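FdhC (Acinetobacter nosocomialis, PDB 5KTD) is probably a GNAT-family acyltransferase that uses coenzyme A and binds a dTDP-linked 3-acylamino sugar, here carrying a 3-hydroxybutanoyl group. Local coordinates at residues A[16-21]-A[50-55]; A[22-27]-A[77-82]. All coordinates share one frame; numbering follows the deposited sequence.

Contacts 1 and 2 lie next to each other on the same side of the chain's centre, with centres about 11 Å apart. Their segments alternate along the chain: 16-21, 22-27, 50-55, 77-82. Residues 16-21 run directly into 22-27 on helix 21-28. Contact 1 sets the loop before helix 21-28 against helix 44-59, and contact 2 sets the helix itself against strand 75-86 of the mixed sheet. The two meet in packing: Ile24 CD1 lies 4.0 Å from Val16 CG1, and Trp50 CH2 lies 3.9 Å from Arg81 NH1. Both touch the bound nucleotide sugar QUH. Both contribute to its site, Trp50 against the thymine and Arg81 at a phosphate.

Contact 1: A[16-21]-A[50-55]; sequences VEENDA and WIRNYK. With QUH ([[(2~{R},3~{S},5~{R})-5-[5-methyl-2,4-bis(oxidanylidene)pyrimidin-1-yl]-3-oxidanyl-oxolan-2-yl]methoxy-oxidanyl-phosphoryl] [(2~{R},3~{R},4~{S},5~{S},6~{R})-6-methyl-3,5-bis(oxidanyl)-4-[[(3~{R})-3-oxidanylbutanoyl]amino]oxan-2-yl] hydrogen phosphate), chain C; EDO (1,2-ethanediol), chain B.
Ile51 forms the apolar centre, with Val16 and Ala21 around it. CG2 of Ile51 lies 3.7 Å from CG1 of Val16, and the side chains cross at about a right angle. The same CG2 rests against the backbone where Glu17 joins Glu18. It is placed there by a chi1 of -62°, which sets it anti to the backbone N. The other branch ends in CD1, which sits 4.0 Å from Ala21 CB. Tyr54 presents its ring edge to Val16, while its hydroxyl binds the backbone N of Tyr65.

Further out, Lys55 bends at chi2 and chi4 and sends NZ to Val16 O at 2.5 Å, a hydrogen bond almost in line with the carbonyl. That modelled length is unusually short and doubtful. Lys55 NZ also forms a salt bridge with Glu58 and a long one, 3.7 Å, with Glu17 OE1. At the polar edge, Arg52 NE meets Glu18 OE2 at 3.1 Å, coming from above the carboxylate. The carboxylate and guanidinium planes are turned 64° apart, and the second bond, from NH2 to OE1, is weak. Arg52 NH1 has its stronger partner in Glu49, one turn back. Within the loop, Asp20 OD2 accepts the N-H of Glu17 at 2.8 Å, and OD1 pairs with Arg14 and with a 1,2-ethanediol probably from the crystallisation liquor.

One face of the Trp50 indole lies against the QUH thymine, and NE1 bonds weakly to QUH O14. The contact joins the loop between strand 11-15 and helix 21-28 to helix 44-59, with strand 64-70 packed against Val16 and Asp20.

Contact 2: A[22-27]-A[77-82]; sequences EFICTL and IGTVRL. With QUH ([[(2~{R},3~{S},5~{R})-5-[5-methyl-2,4-bis(oxidanylidene)pyrimidin-1-yl]-3-oxidanyl-oxolan-2-yl]methoxy-oxidanyl-phosphoryl] [(2~{R},3~{R},4~{S},5~{S},6~{R})-6-methyl-3,5-bis(oxidanyl)-4-[[(3~{R})-3-oxidanylbutanoyl]amino]oxan-2-yl] hydrogen phosphate), chain C.
Phe23 points its ring edge at a beta bulge. Ile77 and Gly78 both face Ile68 on the neighbouring strand, and Gly78 N lies at the ring edge, in the plane of the ring, 3.7 Å from Phe23 CZ. CG of Phe23 stands anti to the backbone N (chi1 175°), which carries the ring out from the helix to the strand backbone.

One turn on, Leu27 meets Thr79 tip to tip, with CD2 3.6 Å from the Thr79 methyl CG2. The same CD2 also rests on Gly78 CA at 3.9 Å. Thr79 OG1 is engaged with Ser96 O on strand 91-99, while its methyl packs against the helix. Ile24 adds a looser touch, its CG1 4.2 Å from Thr79 CG2.

Further along the strand, Arg81 turns to the ligand. Its NH2 donates to the phosphate oxygen O10 of QUH at 2.9 Å, in the guanidinium plane. Glu63 and Ser96 hold the other nitrogens, which probably fixes the group's rotation.

Segments 22-27 and 77-82 cross nearly at right angles (94°), their axes 9.3 Å apart at closest approach. This is helix-on-sheet packing within a GNAT acetyltransferase fold, beside the nucleotide-sugar site.

Contact 1: A[16-21]-A[50-55]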
loop_
_atom_site.group_PDB
_atom_site.type_symbol
_atom_site.label_atom_id
_atom_site.label_comp_id
_atom_site.label_asym_id
_atom_site.label_seq_id
_atom_site.Cartn_x
_atom_site.Cartn_y
_atom_site.Cartn_z
ATOM N N VAL A 16 -7.190 -8.342 4.768
ATOM C CA VAL A 16 -8.459 -8.544 4.096
ATOM C C VAL A 16 -9.121 -9.891 4.503
ATOM O O VAL A 16 -8.441 -10.920 4.615
ATOM C CB VAL A 16 -8.230 -8.456 2.556
ATOM C CG1 VAL A 16 -9.423 -8.983 1.734
ATOM C CG2 VAL A 16 -7.876 -6.999 2.211
ATOM N N GLU A 17 -10.431 -9.844 4.745
ATOM C CA GLU A 17 -11.251 -11.073 4.945
ATOM C C GLU A 17 -12.305 -11.150 3.843
ATOM O O GLU A 17 -12.591 -10.146 3.182
ATOM C CB GLU A 17 -11.955 -11.042 6.305
ATOM C CG GLU A 17 -11.098 -10.963 7.573
ATOM C CD GLU A 17 -10.115 -12.107 7.783
ATOM O OE1 GLU A 17 -9.106 -11.907 8.500
ATOM O OE2 GLU A 17 -10.334 -13.217 7.277
ATOM N N GLU A 18 -12.965 -12.299 3.696
ATOM C CA GLU A 18 -14.068 -12.441 2.707
ATOM C C GLU A 18 -15.183 -11.403 2.815
ATOM O O GLU A 18 -15.712 -10.895 1.794
ATOM C CB GLU A 18 -14.686 -13.843 2.736
ATOM C CG GLU A 18 -13.856 -14.830 1.947
ATOM C CD GLU A 18 -14.535 -16.168 1.780
ATOM O OE1 GLU A 18 -15.781 -16.175 1.584
ATOM O OE2 GLU A 18 -13.801 -17.189 1.827
ATOM N N ASN A 19 -15.484 -11.050 4.047
ATOM C CA ASN A 19 -16.480 -10.069 4.374
ATOM C C ASN A 19 -16.156 -8.672 3.862
ATOM O O ASN A 19 -17.063 -7.833 3.800
ATOM C CB ASN A 19 -16.700 -10.066 5.910
ATOM C CG ASN A 19 -17.862 -9.155 6.357
ATOM O OD1 ASN A 19 -17.671 -7.964 6.767
ATOM N ND2 ASN A 19 -19.078 -9.700 6.276
ATOM N N ASP A 20 -14.882 -8.402 3.486
ATOM C CA ASP A 20 -14.519 -7.107 2.889
ATOM C C ASP A 20 -14.930 -7.034 1.408
ATOM O O ASP A 20 -14.730 -5.998 0.765
ATOM C CB ASP A 20 -13.027 -6.831 3.029
ATOM C CG ASP A 20 -12.578 -6.722 4.496
ATOM O OD1 ASP A 20 -13.288 -6.052 5.254
ATOM O OD2 ASP A 20 -11.550 -7.309 4.862
ATOM N N ALA A 21 -15.557 -8.101 0.876
ATOM C CA ALA A 21 -15.861 -8.115 -0.557
ATOM C C ALA A 21 -16.700 -6.958 -1.016
ATOM O O ALA A 21 -16.397 -6.365 -2.027
ATOM C CB ALA A 21 -16.479 -9.433 -0.985
ATOM N N TRP A 50 -12.416 -14.194 -5.137
ATOM C CA TRP A 50 -11.061 -13.654 -5.315
ATOM C C TRP A 50 -10.308 -13.641 -3.970
ATOM O O TRP A 50 -9.128 -14.035 -3.886
ATOM C CB TRP A 50 -11.132 -12.234 -5.933
ATOM C CG TRP A 50 -9.852 -11.767 -6.525
ATOM C CD1 TRP A 50 -9.501 -11.769 -7.862
ATOM C CD2 TRP A 50 -8.731 -11.247 -5.828
ATOM N NE1 TRP A 50 -8.229 -11.275 -8.021
ATOM C CE2 TRP A 50 -7.736 -10.945 -6.788
ATOM C CE3 TRP A 50 -8.453 -10.996 -4.479
ATOM C CZ2 TRP A 50 -6.492 -10.420 -6.427
ATOM C CZ3 TRP A 50 -7.205 -10.465 -4.149
ATOM C CH2 TRP A 50 -6.255 -10.206 -5.104
ATOM N N ILE A 51 -11.014 -13.233 -2.924
ATOM C CA ILE A 51 -10.398 -13.119 -1.577
ATOM C C ILE A 51 -10.082 -14.516 -1.002
ATOM O O ILE A 51 -9.007 -14.732 -0.433
ATOM C CB ILE A 51 -11.285 -12.320 -0.649
ATOM C CG1 ILE A 51 -11.445 -10.910 -1.192
ATOM C CG2 ILE A 51 -10.748 -12.323 0.795
ATOM C CD1 ILE A 51 -12.535 -10.121 -0.506
ATOM N N ARG A 52 -10.998 -15.471 -1.215
ATOM C CA ARG A 52 -10.755 -16.888 -0.823
ATOM C C ARG A 52 -9.428 -17.430 -1.415
ATOM O O ARG A 52 -8.620 -18.015 -0.713
ATOM C CB ARG A 52 -11.980 -17.734 -1.205
ATOM C CG ARG A 52 -12.121 -19.103 -0.546
ATOM C CD ARG A 52 -13.505 -19.766 -0.799
ATOM N NE ARG A 52 -14.629 -18.794 -0.732
ATOM C CZ ARG A 52 -15.469 -18.449 -1.735
ATOM N NH1 ARG A 52 -15.432 -19.026 -2.937
ATOM N NH2 ARG A 52 -16.390 -17.509 -1.518
ATOM N N ASN A 53 -9.196 -17.199 -2.699
ATOM C CA ASN A 53 -7.972 -17.616 -3.350
ATOM C C ASN A 53 -6.772 -16.868 -2.814
ATOM O O ASN A 53 -5.736 -17.477 -2.484
ATOM C CB ASN A 53 -8.085 -17.425 -4.870
ATOM C CG ASN A 53 -9.026 -18.448 -5.490
ATOM O OD1 ASN A 53 -10.044 -18.116 -6.110
ATOM N ND2 ASN A 53 -8.744 -19.691 -5.206
ATOM N N TYR A 54 -6.934 -15.552 -2.711
ATOM C CA TYR A 54 -5.961 -14.687 -2.018
ATOM C C TYR A 54 -5.568 -15.276 -0.635
ATOM O O TYR A 54 -4.389 -15.374 -0.331
ATOM C CB TYR A 54 -6.485 -13.232 -1.882
ATOM C CG TYR A 54 -5.779 -12.594 -0.698
ATOM C CD1 TYR A 54 -4.414 -12.313 -0.757
ATOM C CD2 TYR A 54 -6.426 -12.427 0.492
ATOM C CE1 TYR A 54 -3.729 -11.838 0.350
ATOM C CE2 TYR A 54 -5.754 -11.964 1.616
ATOM C CZ TYR A 54 -4.414 -11.655 1.535
ATOM O OH TYR A 54 -3.770 -11.165 2.649
ATOM N N LYS A 55 -6.556 -15.710 0.153
ATOM C CA LYS A 55 -6.266 -16.302 1.482
ATOM C C LYS A 55 -5.347 -17.525 1.512
ATOM O O LYS A 55 -4.546 -17.670 2.450
ATOM C CB LYS A 55 -7.536 -16.610 2.304
ATOM C CG LYS A 55 -8.085 -15.425 3.117
ATOM C CD LYS A 55 -7.144 -14.917 4.215
ATOM C CE LYS A 55 -7.839 -14.001 5.207
ATOM N NZ LYS A 55 -7.053 -12.781 5.569
HETATM O O1 QUH C . -1.023 0.425 -7.113
HETATM C C1 QUH C . 0.014 0.266 -7.774
HETATM C C2 QUH C . 1.382 0.658 -7.317
HETATM C C3 QUH C . 1.338 1.674 -6.209
HETATM O O2 QUH C . 1.311 3.005 -6.744
HETATM C C4 QUH C . 2.557 1.637 -5.325
HETATM N N1 QUH C . 0.011 -0.330 -9.024
HETATM C C5 QUH C . -1.169 -1.013 -9.561
HETATM C C6 QUH C . -1.326 -0.711 -11.053
HETATM O O3 QUH C . -1.421 0.723 -11.215
HETATM C C7 QUH C . -2.594 -1.407 -11.530
HETATM C C8 QUH C . -2.910 -1.151 -13.001
HETATM O O4 QUH C . -2.481 -2.831 -11.320
HETATM C C9 QUH C . -0.999 -2.504 -9.473
HETATM O O5 QUH C . -0.702 -2.947 -8.164
HETATM C C10 QUH C . -2.205 -3.223 -9.976
HETATM O O6 QUH C . -3.286 -2.946 -9.102
HETATM P P1 QUH C . -4.560 -3.828 -9.156
HETATM O O7 QUH C . -5.527 -3.467 -10.295
HETATM O O8 QUH C . -5.159 -3.708 -7.720
HETATM O O9 QUH C . -4.275 -5.411 -9.110
HETATM P P2 QUH C . -3.827 -6.403 -10.292
HETATM O O10 QUH C . -2.618 -7.140 -9.973
HETATM O O11 QUH C . -3.709 -5.676 -11.626
HETATM O O12 QUH C . -4.995 -7.458 -10.292
HETATM C C11 QUH C . -4.917 -8.755 -10.851
HETATM C C12 QUH C . -6.342 -9.100 -11.252
HETATM C C13 QUH C . -7.015 -7.975 -12.057
HETATM O O13 QUH C . -7.907 -8.565 -13.029
HETATM C C14 QUH C . -7.923 -7.248 -11.073
HETATM C C15 QUH C . -8.307 -8.378 -10.142
HETATM O O14 QUH C . -7.179 -9.309 -10.108
HETATM N N2 QUH C . -8.580 -8.024 -8.758
HETATM C C16 QUH C . -7.577 -7.517 -7.978
HETATM C C17 QUH C . -7.802 -7.233 -6.616
HETATM C C18 QUH C . -6.728 -6.689 -5.699
HETATM C C19 QUH C . -9.133 -7.465 -6.136
HETATM O O15 QUH C . -9.432 -7.232 -4.907
HETATM N N3 QUH C . -10.093 -7.958 -6.918
HETATM C C20 QUH C . -9.826 -8.241 -8.191
HETATM O O16 QUH C . -10.832 -8.734 -8.882
HETATM C C1 EDO B . -15.435 -2.836 6.675
HETATM O O1 EDO B . -14.873 -3.819 7.561
HETATM C C2 EDO B . -14.789 -2.905 5.297
HETATM O O2 EDO B . -14.939 -4.219 4.777
#

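Contact 2: A[22-27]-A[77-82]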
loop_
_atom_site.group_PDB
_atom_site.type_symbol
_atom_site.label_atom_id
_atom_site.label_comp_id
_atom_site.label_asym_id
_atom_site.label_seq_id
_atom_site.Cartn_x
_atom_site.Cartn_y
_atom_site.Cartn_z
ATOM N N GLU A 22 -17.733 -6.588 -0.271
ATOM C CA GLU A 22 -18.564 -5.500 -0.716
ATOM C C GLU A 22 -17.834 -4.137 -0.722
ATOM O O GLU A 22 -18.036 -3.313 -1.642
ATOM C CB GLU A 22 -19.820 -5.388 0.134
ATOM C CG GLU A 22 -20.631 -4.135 -0.214
ATOM C CD GLU A 22 -22.025 -4.150 0.404
ATOM O OE1 GLU A 22 -22.872 -3.444 -0.130
ATOM O OE2 GLU A 22 -22.265 -4.838 1.422
ATOM N N PHE A 23 -17.065 -3.870 0.327
ATOM C CA PHE A 23 -16.302 -2.640 0.402
ATOM C C PHE A 23 -15.308 -2.522 -0.769
ATOM O O PHE A 23 -15.208 -1.460 -1.410
ATOM C CB PHE A 23 -15.535 -2.560 1.710
ATOM C CG PHE A 23 -14.625 -1.354 1.774
ATOM C CD1 PHE A 23 -15.171 -0.083 1.852
ATOM C CD2 PHE A 23 -13.250 -1.479 1.631
ATOM C CE1 PHE A 23 -14.366 1.011 1.859
ATOM C CE2 PHE A 23 -12.440 -0.374 1.652
ATOM C CZ PHE A 23 -12.992 0.867 1.751
ATOM N N ILE A 24 -14.605 -3.613 -1.029
ATOM C CA ILE A 24 -13.662 -3.680 -2.151
ATOM C C ILE A 24 -14.365 -3.484 -3.490
ATOM O O ILE A 24 -13.873 -2.703 -4.316
ATOM C CB ILE A 24 -12.814 -4.951 -2.127
ATOM C CG1 ILE A 24 -11.902 -4.939 -0.885
ATOM C CG2 ILE A 24 -11.897 -4.997 -3.337
ATOM C CD1 ILE A 24 -11.159 -6.225 -0.631
ATOM N N CYS A 25 -15.476 -4.188 -3.718
ATOM C CA CYS A 25 -16.187 -4.044 -4.986
ATOM C C CYS A 25 -16.542 -2.597 -5.235
ATOM O O CYS A 25 -16.346 -2.084 -6.320
ATOM C CB CYS A 25 -17.488 -4.849 -5.038
ATOM S SG CYS A 25 -17.212 -6.592 -5.337
ATOM N N THR A 26 -17.076 -1.944 -4.220
ATOM C CA THR A 26 -17.549 -0.582 -4.356
ATOM C C THR A 26 -16.420 0.395 -4.579
ATOM O O THR A 26 -16.528 1.292 -5.405
ATOM C CB THR A 26 -18.346 -0.197 -3.104
ATOM O OG1 THR A 26 -19.376 -1.180 -2.893
ATOM C CG2 THR A 26 -18.918 1.187 -3.225
ATOM N N LEU A 27 -15.334 0.211 -3.827
ATOM C CA LEU A 27 -14.128 0.971 -4.018
ATOM C C LEU A 27 -13.558 0.882 -5.454
ATOM O O LEU A 27 -13.359 1.906 -6.133
ATOM C CB LEU A 27 -13.077 0.486 -3.018
ATOM C CG LEU A 27 -11.840 1.349 -2.928
ATOM C CD1 LEU A 27 -12.131 2.746 -2.352
ATOM C CD2 LEU A 27 -10.835 0.552 -2.071
ATOM N N ILE A 77 -11.182 3.120 4.507
ATOM C CA ILE A 77 -10.875 4.195 3.570
ATOM C C ILE A 77 -10.069 3.734 2.322
ATOM O O ILE A 77 -9.869 4.508 1.420
ATOM C CB ILE A 77 -10.136 5.360 4.286
ATOM C CG1 ILE A 77 -8.849 4.871 4.976
ATOM C CG2 ILE A 77 -11.051 6.041 5.322
ATOM C CD1 ILE A 77 -7.898 5.992 5.323
ATOM N N GLY A 78 -9.671 2.471 2.259
ATOM C CA GLY A 78 -8.969 1.967 1.091
ATOM C C GLY A 78 -8.340 0.586 1.215
ATOM O O GLY A 78 -8.614 -0.168 2.158
ATOM N N THR A 79 -7.460 0.297 0.254
ATOM C CA THR A 79 -6.792 -0.969 0.157
ATOM C C THR A 79 -5.357 -0.799 -0.186
ATOM O O THR A 79 -4.919 0.240 -0.730
ATOM C CB THR A 79 -7.371 -1.833 -0.942
ATOM O OG1 THR A 79 -7.214 -1.178 -2.194
ATOM C CG2 THR A 79 -8.802 -2.074 -0.667
ATOM N N VAL A 80 -4.588 -1.815 0.154
ATOM C CA VAL A 80 -3.208 -1.867 -0.320
ATOM C C VAL A 80 -2.769 -3.308 -0.249
ATOM O O VAL A 80 -3.289 -4.080 0.575
ATOM C CB VAL A 80 -2.265 -0.872 0.441
ATOM C CG1 VAL A 80 -2.020 -1.398 1.845
ATOM C CG2 VAL A 80 -0.962 -0.662 -0.338
ATOM N N ARG A 81 -1.838 -3.656 -1.110
ATOM C CA ARG A 81 -1.422 -5.072 -1.281
ATOM C C ARG A 81 0.071 -5.244 -1.545
ATOM O O ARG A 81 0.628 -4.490 -2.352
ATOM C CB ARG A 81 -2.215 -5.687 -2.435
ATOM C CG ARG A 81 -2.129 -7.194 -2.565
ATOM C CD ARG A 81 -3.250 -7.748 -3.454
ATOM N NE ARG A 81 -3.110 -7.187 -4.796
ATOM C CZ ARG A 81 -2.771 -7.815 -5.938
ATOM N NH1 ARG A 81 -2.585 -9.121 -6.012
ATOM N NH2 ARG A 81 -2.683 -7.096 -7.062
ATOM N N LEU A 82 0.678 -6.250 -0.876
ATOM C CA LEU A 82 2.007 -6.724 -1.134
ATOM C C LEU A 82 1.915 -8.058 -1.804
ATOM O O LEU A 82 1.282 -8.954 -1.258
ATOM C CB LEU A 82 2.851 -6.915 0.146
ATOM C CG LEU A 82 3.308 -5.630 0.836
ATOM C CD1 LEU A 82 2.111 -4.917 1.437
ATOM C CD2 LEU A 82 4.331 -6.016 1.871
HETATM O O1 QUH C . -1.023 0.425 -7.113
HETATM C C1 QUH C . 0.014 0.266 -7.774
HETATM C C2 QUH C . 1.382 0.658 -7.317
HETATM C C3 QUH C . 1.338 1.674 -6.209
HETATM O O2 QUH C . 1.311 3.005 -6.744
HETATM C C4 QUH C . 2.557 1.637 -5.325
HETATM N N1 QUH C . 0.011 -0.330 -9.024
HETATM C C5 QUH C . -1.169 -1.013 -9.561
HETATM C C6 QUH C . -1.326 -0.711 -11.053
HETATM O O3 QUH C . -1.421 0.723 -11.215
HETATM C C7 QUH C . -2.594 -1.407 -11.530
HETATM C C8 QUH C . -2.910 -1.151 -13.001
HETATM O O4 QUH C . -2.481 -2.831 -11.320
HETATM C C9 QUH C . -0.999 -2.504 -9.473
HETATM O O5 QUH C . -0.702 -2.947 -8.164
HETATM C C10 QUH C . -2.205 -3.223 -9.976
HETATM O O6 QUH C . -3.286 -2.946 -9.102
HETATM P P1 QUH C . -4.560 -3.828 -9.156
HETATM O O7 QUH C . -5.527 -3.467 -10.295
HETATM O O8 QUH C . -5.159 -3.708 -7.720
HETATM O O9 QUH C . -4.275 -5.411 -9.110
HETATM P P2 QUH C . -3.827 -6.403 -10.292
HETATM O O10 QUH C . -2.618 -7.140 -9.973
HETATM O O11 QUH C . -3.709 -5.676 -11.626
HETATM O O12 QUH C . -4.995 -7.458 -10.292
HETATM C C11 QUH C . -4.917 -8.755 -10.851
HETATM C C12 QUH C . -6.342 -9.100 -11.252
HETATM C C13 QUH C . -7.015 -7.975 -12.057
HETATM O O13 QUH C . -7.907 -8.565 -13.029
HETATM C C14 QUH C . -7.923 -7.248 -11.073
HETATM C C15 QUH C . -8.307 -8.378 -10.142
HETATM O O14 QUH C . -7.179 -9.309 -10.108
HETATM N N2 QUH C . -8.580 -8.024 -8.758
HETATM C C16 QUH C . -7.577 -7.517 -7.978
HETATM C C17 QUH C . -7.802 -7.233 -6.616
HETATM C C18 QUH C . -6.728 -6.689 -5.699
HETATM C C19 QUH C . -9.133 -7.465 -6.136
HETATM O O15 QUH C . -9.432 -7.232 -4.907
HETATM N N3 QUH C . -10.093 -7.958 -6.918
HETATM C C20 QUH C . -9.826 -8.241 -8.191
HETATM O O16 QUH C . -10.832 -8.734 -8.882
#